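Local coordinates for protein carbonic anhydrase (Coccomyxa sp. PA, PDB 3UCJ) that probably catalyses the reversible hydration of carbon dioxide to hydrogencarbonate and a proton, using one zinc ion per subunit as cofactor, at residues D21-A24 with Y30-K33; Y42-C47 with Q56-A61; E64-R69 with L86-D91; H184-T189 with G193-L198; P169-A174 with Q179-H184. All coordinates share one frame; numbering follows the deposited sequence.

Contact 1 of 5, residues D21-A24 with Y30-K33. With PO4 (phosphate ion), chain E.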
# COMPACT_ATOMS: atom_id res chain seq x y z
N ASP A 21 19.57 30.28 -15.72
CA ASP A 21 20.50 31.43 -16.04
C ASP A 21 19.91 32.79 -15.61
O ASP A 21 20.49 33.51 -14.79
CB ASP A 21 20.90 31.39 -17.50
CG ASP A 21 21.85 32.55 -17.87
OD1 ASP A 21 21.54 33.22 -18.84
OD2 ASP A 21 22.85 32.79 -17.14
N GLU A 22 18.70 33.09 -16.09
CA GLU A 22 17.96 34.27 -15.63
C GLU A 22 17.72 34.35 -14.17
O GLU A 22 17.76 35.46 -13.57
CB GLU A 22 16.61 34.40 -16.35
CG GLU A 22 16.79 34.70 -17.80
CD GLU A 22 15.57 34.38 -18.65
OE1 GLU A 22 14.46 34.20 -18.06
OE2 GLU A 22 15.74 34.32 -19.91
N CYS A 23 17.38 33.24 -13.53
CA CYS A 23 17.15 33.28 -12.08
C CYS A 23 18.37 33.75 -11.33
O CYS A 23 18.28 34.56 -10.38
CB CYS A 23 16.78 31.90 -11.53
SG CYS A 23 14.97 31.57 -11.94
N ALA A 24 19.51 33.18 -11.71
CA ALA A 24 20.73 33.38 -10.94
C ALA A 24 21.32 34.79 -11.29
O ALA A 24 21.92 35.44 -10.42
CB ALA A 24 21.73 32.23 -11.23
N TYR A 30 20.31 32.59 -5.54
CA TYR A 30 18.95 31.98 -5.76
C TYR A 30 19.02 30.44 -5.62
O TYR A 30 18.20 29.84 -4.87
CB TYR A 30 18.48 32.32 -7.15
CG TYR A 30 17.02 32.05 -7.40
CD1 TYR A 30 16.03 32.88 -6.87
CD2 TYR A 30 16.64 30.95 -8.21
CE1 TYR A 30 14.67 32.66 -7.15
CE2 TYR A 30 15.27 30.71 -8.52
CZ TYR A 30 14.30 31.55 -7.98
OH TYR A 30 12.98 31.31 -8.29
N PHE A 31 20.00 29.83 -6.27
CA PHE A 31 20.20 28.35 -6.17
C PHE A 31 21.26 28.02 -5.11
O PHE A 31 21.12 27.08 -4.27
CB PHE A 31 20.57 27.78 -7.51
CG PHE A 31 19.54 28.02 -8.57
CD1 PHE A 31 18.25 27.41 -8.45
CD2 PHE A 31 19.81 28.82 -9.67
CE1 PHE A 31 17.28 27.64 -9.40
CE2 PHE A 31 18.83 29.06 -10.68
CZ PHE A 31 17.56 28.43 -10.54
N SER A 32 22.35 28.82 -5.07
CA SER A 32 23.44 28.38 -4.22
C SER A 32 23.02 28.28 -2.80
O SER A 32 23.56 27.45 -2.04
CB SER A 32 24.75 29.26 -4.39
OG SER A 32 24.47 30.66 -4.07
N LYS A 33 22.09 29.14 -2.33
CA LYS A 33 21.82 29.03 -0.91
C LYS A 33 21.08 27.71 -0.50
O LYS A 33 21.04 27.37 0.69
CB LYS A 33 20.97 30.19 -0.39
CG LYS A 33 19.67 30.29 -1.12
CD LYS A 33 18.81 31.44 -0.66
CE LYS A 33 17.81 31.71 -1.75
NZ LYS A 33 17.01 32.80 -1.27
P PO4 E . 16.46 34.17 2.04
O1 PO4 E . 16.95 34.88 0.84
O2 PO4 E . 17.61 33.65 2.88
O3 PO4 E . 15.58 35.06 2.89
O4 PO4 E . 15.66 33.00 1.57
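Between C23, near the end of helix 10-26, and the Y30-F31 pair just beyond it the chain doubles back, bringing the CA atoms of A24 and Y30 to 5.7 Å. C23 is the hub. Its CB reaches CD2 of Y30 at 3.5 Å and CE2 of F31 at 3.6 Å, so a single methylene touches both aromatic rings. With SG anti to the carbonyl carbon (chi1 -78°), the sulfur comes obliquely to the Y30 ring, 4.3 Å from SG to the ring centroid of Y30 and 41° off the normal: a sulfur-aromatic contact. A longer one, also oblique, runs from SG to F31. The two rings meet each other as well. CD2 of Y30 lies over the centre of one F31 face, 3.5 Å above its plane, while CZ of F31 lies in the plane of the Y30 ring at its edge. A24 adds its CB at the F31 edge. W19 of the same helix meets F31 edge-to-face, P62 touches both aromatic residues, and G191 of the second subunit packs on F31. K33 points elsewhere, its NZ donating to O1 (3.0 Å) and O4 of a phosphate probably left from crystallisation. Across the turn itself the grip is apolar and sulfur-aromatic, which implies that shape and dispersion, rather than directed polar bonds, hold the C-terminal end of helix 10-26 against the following loop.

Contact 2 of 5, residues Y42-C47 with Q56-A61. With ZN (zinc ion), chain C; AZM (5-acetamido-1,3,4-thiadiazole-2-sulfonamide), chain D.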
# COMPACT_ATOMS: atom_id res chain seq x y z
N TYR A 42 6.58 25.21 4.43
CA TYR A 42 5.26 24.71 3.98
C TYR A 42 5.45 23.24 3.45
O TYR A 42 6.47 22.95 2.83
CB TYR A 42 4.78 25.51 2.80
CG TYR A 42 4.32 26.91 3.18
CD1 TYR A 42 3.02 27.14 3.64
CD2 TYR A 42 5.24 27.98 3.11
CE1 TYR A 42 2.58 28.41 4.02
CE2 TYR A 42 4.82 29.29 3.46
CZ TYR A 42 3.51 29.47 3.94
OH TYR A 42 3.13 30.71 4.29
N LEU A 43 4.50 22.39 3.80
CA LEU A 43 4.21 21.15 2.95
C LEU A 43 2.95 21.47 2.16
O LEU A 43 2.00 21.94 2.76
CB LEU A 43 3.94 20.03 3.90
CG LEU A 43 3.29 18.73 3.22
CD1 LEU A 43 4.25 18.17 2.24
CD2 LEU A 43 3.02 17.72 4.29
N TYR A 44 2.88 21.11 0.87
CA TYR A 44 1.66 21.28 0.12
C TYR A 44 1.34 19.81 -0.33
O TYR A 44 2.22 19.10 -0.78
CB TYR A 44 1.93 22.12 -1.07
CG TYR A 44 0.92 22.13 -2.21
CD1 TYR A 44 -0.02 23.15 -2.33
CD2 TYR A 44 0.93 21.12 -3.22
CE1 TYR A 44 -0.92 23.19 -3.41
CE2 TYR A 44 0.08 21.17 -4.26
CZ TYR A 44 -0.86 22.19 -4.37
OH TYR A 44 -1.73 22.15 -5.43
N ILE A 45 0.07 19.47 -0.17
CA ILE A 45 -0.50 18.17 -0.67
C ILE A 45 -1.59 18.62 -1.65
O ILE A 45 -2.57 19.33 -1.21
CB ILE A 45 -1.15 17.45 0.44
CG1 ILE A 45 -0.10 17.07 1.54
CG2 ILE A 45 -1.85 16.11 -0.11
CD1 ILE A 45 -0.71 16.61 2.86
N GLY A 46 -1.41 18.27 -2.91
CA GLY A 46 -2.33 18.73 -3.95
C GLY A 46 -2.48 17.68 -5.01
O GLY A 46 -1.92 16.58 -4.89
N CYS A 47 -3.22 18.03 -6.05
CA CYS A 47 -3.51 17.08 -7.14
C CYS A 47 -2.38 17.02 -8.18
O CYS A 47 -1.75 18.07 -8.44
CB CYS A 47 -4.87 17.48 -7.83
SG CYS A 47 -5.30 16.12 -8.90
N GLN A 56 4.87 27.68 -8.70
CA GLN A 56 4.37 28.70 -9.64
C GLN A 56 3.20 29.48 -9.06
O GLN A 56 3.29 30.72 -8.88
CB GLN A 56 3.94 28.11 -11.00
CG GLN A 56 5.05 27.31 -11.65
CD GLN A 56 4.97 27.33 -13.16
OE1 GLN A 56 3.88 27.11 -13.76
NE2 GLN A 56 6.11 27.63 -13.79
N LEU A 57 2.12 28.79 -8.67
CA LEU A 57 0.91 29.56 -8.32
C LEU A 57 1.05 30.40 -7.06
O LEU A 57 0.31 31.39 -6.87
CB LEU A 57 -0.34 28.68 -8.26
CG LEU A 57 -0.47 27.72 -7.09
CD1 LEU A 57 -1.30 28.38 -6.07
CD2 LEU A 57 -1.14 26.40 -7.61
N PHE A 58 1.97 30.03 -6.18
CA PHE A 58 2.21 30.85 -5.04
C PHE A 58 3.44 31.75 -5.24
O PHE A 58 3.87 32.38 -4.24
CB PHE A 58 2.43 30.03 -3.76
CG PHE A 58 1.18 29.37 -3.24
CD1 PHE A 58 1.10 27.96 -3.10
CD2 PHE A 58 0.06 30.14 -2.90
CE1 PHE A 58 -0.07 27.37 -2.63
CE2 PHE A 58 -1.14 29.54 -2.45
CZ PHE A 58 -1.20 28.16 -2.34
N ASN A 59 4.03 31.76 -6.44
CA ASN A 59 5.28 32.52 -6.69
C ASN A 59 6.37 32.25 -5.68
O ASN A 59 6.96 33.20 -5.08
CB ASN A 59 4.96 34.04 -6.67
CG ASN A 59 5.99 34.90 -7.46
OD1 ASN A 59 6.67 34.44 -8.39
ND2 ASN A 59 6.08 36.17 -7.08
N MET A 60 6.63 30.97 -5.44
CA MET A 60 7.66 30.54 -4.48
C MET A 60 8.92 30.15 -5.17
O MET A 60 8.90 29.65 -6.34
CB MET A 60 7.17 29.36 -3.68
CG MET A 60 6.17 29.84 -2.68
SD MET A 60 5.44 28.41 -1.88
CE MET A 60 4.79 29.13 -0.38
N ALA A 61 10.04 30.38 -4.47
CA ALA A 61 11.33 30.10 -5.09
C ALA A 61 11.76 28.72 -4.59
O ALA A 61 11.16 28.20 -3.64
CB ALA A 61 12.36 31.20 -4.67
ZN ZN C . -7.34 16.76 -9.90
C1 AZM D . -7.82 13.69 -13.10
C2 AZM D . -9.12 11.76 -13.75
C3 AZM D . -9.72 9.52 -13.21
C4 AZM D . -10.24 8.19 -13.72
N1 AZM D . -7.44 16.06 -11.71
N2 AZM D . -9.41 12.89 -14.48
N3 AZM D . -8.61 14.09 -14.10
N4 AZM D . -9.93 10.61 -13.95
O1 AZM D . -5.65 15.14 -13.19
O2 AZM D . -6.36 14.04 -11.17
O3 AZM D . -9.09 9.63 -12.12
S1 AZM D . -6.71 14.83 -12.39
S2 AZM D . -7.88 11.99 -12.61
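SG of C47 is bound to the zinc ion at 2.4 Å, and the metal also takes N1 of the acetazolamide sulfonamide at 1.9 Å; H103 and C106 complete the site. In C47 the sulfur stands anti to the backbone N (chi1 -169°), which carries it off the end of strand 42-47 to the metal. Further back along the strand, the contact with Q56-A61 is made by aromatic rings and a methionine methyl. M60 stretches out beyond CG until its terminal methyl CE comes 3.7 Å from CD2 of Y42, the two side chains crossing at about a right angle. That methyl sits 30° off the ring normal, an off-centre CH-pi contact. Y44 brings CD1 to the edge of the F58 ring, 4.2 Å from CE1 of F58, and CD1 of L57 covers the centre of one F58 face. L12 of the second subunit packs on Y42, F58 and M60. Helix 54-57 closes in a Schellman motif, with N59 at positive phi as its C-prime residue, and this turns M60 back toward the strand. Strand 42-47, helix 54-57 and strand 65-70 form a beta-alpha-beta unit, whose first strand ends at the Cys-His-Cys zinc site of the beta-class carbonic anhydrases.

Contact 3 of 5, residues E64-R69 with L86-D91. With AZM (5-acetamido-1,3,4-thiadiazole-2-sulfonamide), chain I.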
# COMPACT_ATOMS: atom_id res chain seq x y z
N GLU A 64 11.12 26.64 -0.57
CA GLU A 64 9.99 27.11 0.24
C GLU A 64 8.82 26.14 0.46
O GLU A 64 8.12 26.25 1.48
CB GLU A 64 9.41 28.36 -0.41
CG GLU A 64 10.42 29.52 -0.46
CD GLU A 64 9.68 30.80 -0.79
OE1 GLU A 64 10.01 31.44 -1.78
OE2 GLU A 64 8.70 31.13 -0.07
N VAL A 65 8.57 25.26 -0.49
CA VAL A 65 7.45 24.36 -0.33
C VAL A 65 7.77 22.94 -0.78
O VAL A 65 8.10 22.71 -1.91
CB VAL A 65 6.18 24.93 -0.99
CG1 VAL A 65 6.38 25.11 -2.43
CG2 VAL A 65 4.99 24.05 -0.75
N PHE A 66 7.68 22.03 0.17
CA PHE A 66 7.84 20.61 -0.01
C PHE A 66 6.51 20.10 -0.55
O PHE A 66 5.49 20.50 -0.08
CB PHE A 66 8.12 20.00 1.34
CG PHE A 66 8.78 18.65 1.31
CD1 PHE A 66 10.13 18.53 1.46
CD2 PHE A 66 8.04 17.52 1.23
CE1 PHE A 66 10.72 17.34 1.50
CE2 PHE A 66 8.63 16.32 1.25
CZ PHE A 66 9.98 16.21 1.40
N VAL A 67 6.53 19.19 -1.52
CA VAL A 67 5.34 18.83 -2.25
C VAL A 67 5.03 17.33 -2.39
O VAL A 67 5.85 16.58 -2.79
CB VAL A 67 5.38 19.44 -3.64
CG1 VAL A 67 4.26 18.95 -4.46
CG2 VAL A 67 5.38 20.94 -3.56
N GLN A 68 3.81 16.96 -2.03
CA GLN A 68 3.20 15.70 -2.41
C GLN A 68 2.09 15.98 -3.42
O GLN A 68 1.26 16.79 -3.17
CB GLN A 68 2.65 14.98 -1.19
CG GLN A 68 1.48 14.08 -1.43
CD GLN A 68 1.83 12.70 -1.94
OE1 GLN A 68 0.96 11.93 -2.21
NE2 GLN A 68 3.07 12.41 -2.02
N ARG A 69 2.08 15.28 -4.54
CA ARG A 69 0.97 15.50 -5.47
C ARG A 69 0.56 14.11 -5.96
O ARG A 69 1.41 13.31 -6.28
CB ARG A 69 1.45 16.33 -6.69
CG ARG A 69 1.44 17.86 -6.33
CD ARG A 69 2.05 18.60 -7.52
NE ARG A 69 1.18 18.58 -8.73
CZ ARG A 69 1.43 19.27 -9.83
NH1 ARG A 69 2.54 20.04 -9.95
NH2 ARG A 69 0.62 19.15 -10.83
N LEU A 86 4.56 13.58 4.76
CA LEU A 86 4.07 14.17 6.02
C LEU A 86 5.10 13.97 7.14
O LEU A 86 5.44 14.93 7.89
CB LEU A 86 2.72 13.56 6.42
CG LEU A 86 1.76 14.18 7.42
CD1 LEU A 86 1.51 15.73 7.14
CD2 LEU A 86 0.47 13.34 7.38
N GLU A 87 5.55 12.75 7.34
CA GLU A 87 6.44 12.44 8.49
C GLU A 87 7.79 13.19 8.33
O GLU A 87 8.25 13.88 9.30
CB GLU A 87 6.77 10.95 8.55
CG GLU A 87 7.63 10.61 9.75
CD GLU A 87 7.93 9.10 9.83
OE1 GLU A 87 8.87 8.72 9.14
OE2 GLU A 87 7.33 8.34 10.62
N TYR A 88 8.40 13.15 7.16
CA TYR A 88 9.69 13.82 6.96
C TYR A 88 9.62 15.36 7.21
O TYR A 88 10.49 15.93 7.92
CB TYR A 88 10.34 13.49 5.60
CG TYR A 88 11.70 14.18 5.52
CD1 TYR A 88 12.73 13.75 6.36
CD2 TYR A 88 11.90 15.25 4.68
CE1 TYR A 88 14.01 14.39 6.35
CE2 TYR A 88 13.17 15.89 4.62
CZ TYR A 88 14.21 15.43 5.53
OH TYR A 88 15.44 16.10 5.46
N THR A 89 8.58 15.99 6.67
CA THR A 89 8.41 17.42 6.77
C THR A 89 8.08 17.83 8.20
O THR A 89 8.66 18.84 8.66
CB THR A 89 7.34 18.06 5.84
OG1 THR A 89 6.11 17.39 6.09
CG2 THR A 89 7.82 17.90 4.35
N VAL A 90 7.21 17.10 8.89
CA VAL A 90 6.75 17.53 10.20
C VAL A 90 7.87 17.23 11.23
O VAL A 90 8.19 18.07 12.11
CB VAL A 90 5.43 16.86 10.62
CG1 VAL A 90 5.11 17.09 12.07
CG2 VAL A 90 4.20 17.34 9.74
N ASP A 91 8.43 16.03 11.15
CA ASP A 91 9.33 15.57 12.21
C ASP A 91 10.77 16.05 12.02
O ASP A 91 11.51 16.31 13.04
CB ASP A 91 9.32 14.07 12.33
CG ASP A 91 8.01 13.52 12.85
OD1 ASP A 91 7.09 14.27 13.23
OD2 ASP A 91 7.93 12.29 12.99
C1 AZM I . 14.61 14.08 1.70
C2 AZM I . 15.18 12.87 3.71
C3 AZM I . 14.78 10.84 4.85
C4 AZM I . 14.89 9.99 6.09
N1 AZM I . 15.19 15.08 -0.74
N2 AZM I . 15.97 13.90 3.53
N3 AZM I . 15.63 14.71 2.34
N4 AZM I . 15.44 12.00 4.75
O1 AZM I . 13.41 16.06 0.67
O2 AZM I . 13.12 13.65 -0.06
O3 AZM I . 14.09 10.41 3.92
S1 AZM I . 14.01 14.82 0.26
S2 AZM I . 14.03 12.67 2.48
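F66 turns one ring face to the methyl CG2 of T89, which lies toward the rim of that face, 23° off the normal through the ring centre; this is modelled as a CH-pi contact, but too close to be relied on. CZ of F66 then meets Y88 at the edge of the tyrosine ring, 3.9 Å from CD2 of Y88, with the two side chains at about a right angle. CG anti to the backbone N (chi1 -177°) swings the Y88 ring out to the second acetazolamide. Y88 offers a face to the thiadiazole: C2 of the inhibitor stands 3.2 Å above the tyrosine plane, offset toward the rim. The phenolic OH of Y88 lies 3.0 Å from N2 of the inhibitor and is hydrogen-bonded to a glycerol. F66 meets the sulfonamide through its edge, CE1 being 3.1 Å from O1 of the inhibitor, and Q38 hydrogen-bonds the same ligand. The T89 hydroxyl turns back toward C85 O. On the strand side, F66 shares backbone hydrogen bonds with Y42 and Y44. This is helix-on-sheet packing in an alpha/beta fold, with F66, Y88 and Q38 forming an inhibitor pocket that lacks the zinc ligands.

Contact 4 of 5, residues H184-T189 with G193-L198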
# COMPACT_ATOMS: atom_id res chain seq x y z
N HIS A 184 -4.35 23.93 6.48
CA HIS A 184 -5.18 24.81 5.65
C HIS A 184 -5.92 24.12 4.55
O HIS A 184 -5.28 23.42 3.72
CB HIS A 184 -4.28 25.86 5.04
CG HIS A 184 -3.40 26.53 6.07
ND1 HIS A 184 -3.77 27.70 6.71
CD2 HIS A 184 -2.24 26.12 6.65
CE1 HIS A 184 -2.83 28.03 7.59
NE2 HIS A 184 -1.90 27.09 7.59
N GLY A 185 -7.25 24.28 4.52
CA GLY A 185 -8.00 23.79 3.40
C GLY A 185 -8.14 24.83 2.33
O GLY A 185 -8.78 25.87 2.59
N ILE A 186 -7.57 24.63 1.16
CA ILE A 186 -7.68 25.60 0.08
C ILE A 186 -8.08 24.92 -1.23
O ILE A 186 -8.04 23.65 -1.36
CB ILE A 186 -6.36 26.37 -0.13
CG1 ILE A 186 -5.17 25.38 -0.35
CG2 ILE A 186 -6.04 27.19 1.06
CD1 ILE A 186 -3.87 26.10 -0.91
N VAL A 187 -8.51 25.73 -2.20
CA VAL A 187 -8.95 25.18 -3.48
C VAL A 187 -8.48 26.12 -4.62
O VAL A 187 -8.42 27.35 -4.42
CB VAL A 187 -10.49 24.97 -3.48
CG1 VAL A 187 -11.24 26.34 -3.34
CG2 VAL A 187 -10.88 24.25 -4.72
N TYR A 188 -8.05 25.57 -5.74
CA TYR A 188 -7.57 26.34 -6.86
C TYR A 188 -8.49 26.23 -8.07
O TYR A 188 -9.02 25.15 -8.35
CB TYR A 188 -6.20 25.79 -7.21
CG TYR A 188 -5.51 26.34 -8.40
CD1 TYR A 188 -4.86 27.58 -8.33
CD2 TYR A 188 -5.48 25.64 -9.59
CE1 TYR A 188 -4.18 28.08 -9.38
CE2 TYR A 188 -4.79 26.14 -10.67
CZ TYR A 188 -4.15 27.39 -10.54
OH TYR A 188 -3.46 27.90 -11.57
N THR A 189 -8.59 27.30 -8.85
CA THR A 189 -9.40 27.28 -10.11
C THR A 189 -8.49 27.30 -11.33
O THR A 189 -7.83 28.31 -11.57
CB THR A 189 -10.40 28.45 -10.15
OG1 THR A 189 -11.20 28.36 -8.97
CG2 THR A 189 -11.29 28.33 -11.40
N GLY A 193 -6.48 30.68 -12.25
CA GLY A 193 -5.21 30.74 -11.52
C GLY A 193 -5.30 31.24 -10.09
O GLY A 193 -4.28 31.45 -9.42
N LEU A 194 -6.50 31.35 -9.57
CA LEU A 194 -6.67 31.81 -8.21
C LEU A 194 -6.98 30.69 -7.22
O LEU A 194 -7.78 29.80 -7.53
CB LEU A 194 -7.83 32.80 -8.16
CG LEU A 194 -7.54 34.11 -8.93
CD1 LEU A 194 -8.87 34.74 -9.28
CD2 LEU A 194 -6.73 35.04 -7.99
N VAL A 195 -6.39 30.85 -6.04
CA VAL A 195 -6.65 30.10 -4.83
C VAL A 195 -7.69 30.79 -3.95
O VAL A 195 -7.63 32.02 -3.74
CB VAL A 195 -5.30 29.94 -4.02
CG1 VAL A 195 -5.51 29.42 -2.53
CG2 VAL A 195 -4.34 29.04 -4.80
N LYS A 196 -8.63 30.00 -3.44
CA LYS A 196 -9.55 30.43 -2.38
C LYS A 196 -9.38 29.62 -1.09
O LYS A 196 -9.10 28.42 -1.12
CB LYS A 196 -10.99 30.39 -2.94
CG LYS A 196 -12.14 30.33 -1.96
CD LYS A 196 -13.51 30.38 -2.77
CE LYS A 196 -13.73 29.10 -3.59
NZ LYS A 196 -15.04 28.99 -4.37
N GLU A 197 -9.51 30.29 0.05
CA GLU A 197 -9.48 29.64 1.33
C GLU A 197 -10.84 29.04 1.71
O GLU A 197 -11.81 29.77 2.00
CB GLU A 197 -8.93 30.58 2.41
CG GLU A 197 -8.79 30.01 3.82
CD GLU A 197 -8.23 31.05 4.81
OE1 GLU A 197 -8.66 32.22 4.69
OE2 GLU A 197 -7.38 30.75 5.67
N LEU A 198 -10.92 27.70 1.73
CA LEU A 198 -12.14 27.01 2.15
C LEU A 198 -12.30 26.84 3.62
O LEU A 198 -13.43 26.87 4.13
CB LEU A 198 -12.18 25.61 1.54
CG LEU A 198 -13.09 25.23 0.40
CD1 LEU A 198 -13.66 26.41 -0.52
CD2 LEU A 198 -12.51 24.00 -0.40
O HOH W 1 -6.43 28.29 6.14
O HOH W 2 -10.40 29.21 -6.55
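Y188 reaches past V195 to bring the far end of its ring to G193: OH of Y188 is 3.3 Å from CA of G193, where the glycine, at positive phi, presents bare backbone to the ring. CG anti to the backbone N (chi1 176°) sends the ring that way. One methyl of V195, CG2, fits at the edge of the Y188 ring, 3.9 Å from CD1 of Y188, and the other, CG1, fills the hollow beside CB and CD1 of I186. On this face L57 packs on both Y188 and V195, L13 of the second subunit covers V195, and Y188 also touches the zinc ligand H103. The strands form an antiparallel beta hairpin at the edge of the chain's five-stranded sheet. V187 and K196 are a hydrogen-bonded pair, with K196 N to V187 O at 2.8 Å and the return bond from V187 N; I186-E197 and Y188-V195 are non-hydrogen-bonded pairs. On the other face V187 is the bump: its CG1 lies 3.7 Å from CD1 of L198 and equally close to CE of K196, whose chain bends at chi3 (68°) over the valine before NZ reaches Y104 OH. Where the chain turns a corner at L198, its N still bonds G185 O. One water joins ND1 of H184 to OE2 of E197. Another sits by the turn, 2.7 Å from OG1 of T189, and donates to L194 O.

Contact 5 of 5, residues P169-A174 with Q179-H184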
# COMPACT_ATOMS: atom_id res chain seq x y z
N PRO A 169 -1.48 10.28 12.48
CA PRO A 169 -0.64 10.06 13.68
C PRO A 169 0.48 11.07 13.74
O PRO A 169 0.86 11.46 14.86
CB PRO A 169 -0.11 8.62 13.50
CG PRO A 169 -1.21 7.92 12.68
CD PRO A 169 -1.67 9.03 11.71
N ILE A 170 0.99 11.50 12.62
CA ILE A 170 2.12 12.40 12.52
C ILE A 170 1.69 13.76 13.10
O ILE A 170 2.39 14.31 13.94
CB ILE A 170 2.56 12.64 11.04
CG1 ILE A 170 3.05 11.32 10.31
CG2 ILE A 170 3.59 13.81 10.97
CD1 ILE A 170 3.85 10.41 11.12
N VAL A 171 0.57 14.31 12.60
CA VAL A 171 0.12 15.66 13.07
C VAL A 171 -0.31 15.62 14.54
O VAL A 171 -0.04 16.62 15.30
CB VAL A 171 -0.97 16.22 12.15
CG1 VAL A 171 -1.62 17.45 12.78
CG2 VAL A 171 -0.40 16.56 10.85
N GLN A 172 -0.96 14.52 14.92
CA GLN A 172 -1.49 14.35 16.24
C GLN A 172 -0.29 14.25 17.22
O GLN A 172 -0.32 14.89 18.29
CB GLN A 172 -2.35 13.14 16.39
CG GLN A 172 -3.82 13.37 15.90
CD GLN A 172 -4.53 14.40 16.81
OE1 GLN A 172 -4.45 14.30 18.06
NE2 GLN A 172 -5.21 15.37 16.20
N ALA A 173 0.75 13.52 16.84
CA ALA A 173 1.93 13.41 17.69
C ALA A 173 2.62 14.79 17.83
O ALA A 173 3.06 15.11 18.95
CB ALA A 173 2.90 12.29 17.19
N ALA A 174 2.67 15.60 16.77
CA ALA A 174 3.34 16.86 16.74
C ALA A 174 2.59 17.85 17.64
O ALA A 174 3.21 18.56 18.49
CB ALA A 174 3.41 17.41 15.38
N GLN A 179 4.49 21.10 19.16
CA GLN A 179 5.09 21.70 18.01
C GLN A 179 4.05 22.47 17.25
O GLN A 179 2.93 21.98 17.06
CB GLN A 179 5.68 20.58 17.13
CG GLN A 179 6.35 21.06 15.90
CD GLN A 179 6.90 19.84 15.13
OE1 GLN A 179 7.29 18.84 15.71
NE2 GLN A 179 6.92 19.97 13.85
N PRO A 180 4.39 23.73 16.87
CA PRO A 180 3.47 24.57 16.16
C PRO A 180 3.31 24.04 14.73
O PRO A 180 4.29 23.89 13.97
CB PRO A 180 4.15 25.94 16.08
CG PRO A 180 5.40 25.86 16.95
CD PRO A 180 5.70 24.39 17.13
N LEU A 181 2.06 23.84 14.36
CA LEU A 181 1.78 23.23 13.03
C LEU A 181 0.37 23.66 12.70
O LEU A 181 -0.52 23.35 13.42
CB LEU A 181 1.91 21.70 13.20
CG LEU A 181 1.86 20.91 11.83
CD1 LEU A 181 2.82 21.41 10.79
CD2 LEU A 181 2.11 19.47 12.27
N SER A 182 0.18 24.32 11.58
CA SER A 182 -1.14 24.64 11.12
C SER A 182 -1.53 23.86 9.80
O SER A 182 -0.66 23.52 9.03
CB SER A 182 -1.23 26.13 10.84
OG SER A 182 -0.43 26.56 9.76
N VAL A 183 -2.83 23.71 9.58
CA VAL A 183 -3.37 22.90 8.42
C VAL A 183 -4.44 23.79 7.79
O VAL A 183 -5.23 24.45 8.52
CB VAL A 183 -3.94 21.60 8.94
CG1 VAL A 183 -4.45 20.70 7.71
CG2 VAL A 183 -2.87 20.81 9.77
N HIS A 184 -4.35 23.93 6.48
CA HIS A 184 -5.18 24.81 5.65
C HIS A 184 -5.92 24.12 4.55
O HIS A 184 -5.28 23.42 3.72
CB HIS A 184 -4.28 25.86 5.04
CG HIS A 184 -3.40 26.53 6.07
ND1 HIS A 184 -3.77 27.70 6.71
CD2 HIS A 184 -2.24 26.12 6.65
CE1 HIS A 184 -2.83 28.03 7.59
NE2 HIS A 184 -1.90 27.09 7.59
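L181 points its CD2 methyl at helix 169-176, into the angle between two side chains one helical turn apart: CD2 of L181 is 4.0 Å from CB of A174 and 4.1 Å from CG2 of V171. The leucine and the valine slant across each other, meeting methyl to methyl, whereas the short A174 lets L181 come close to the helix. In L181 CG is anti to the backbone N (chi1 -171°), which sends the branch toward the helix. Q179 runs beside A174: its CB lies against the carbonyl, 3.5 Å from A174 O, and its extended chain carries OE1 past the alanine methyl to R177, while NE2 donates to V90 O in helix 80-92. A single backbone bond ties the two segments, Q179 N to A174 O at 2.9 Å. Here the chain leaves helix 169-176 and enters strand 182-189, the helix-to-strand connection of an alpha/beta fold; the side chains of V171 and L181 both rest on I98 of the neighbouring strand 97-103, and V90 touches A174 and L181. At the start of the strand S182 points away from the helix, and its OG shares a 2.7 Å hydrogen bond with NE2 of H184; H97 ND1 is bonded to the same serine oxygen.

How the contacts relate
From the N terminus, contact 1 closes the short loop after helix 10-26, and its Y30 touches A61 of contact 2. Contact 2 then closes the turn from strand 42-47 through helix 54-57, and contact 3 closes the longer excursion from strand 65-70 to helix 80-92. These two are stitched by backbone bonding between neighbouring strands, Y44 with F66 and Q68. Contact 5 precedes contact 4 in the chain; they share H184 on strand 182-189. All five lie in series, none nested or crossing. Contact 5 meets contact 3 through V90, and contact 4 meets L57 and F58 of contact 2, so the edge hairpin packs on helix 54-57 and the loop after it.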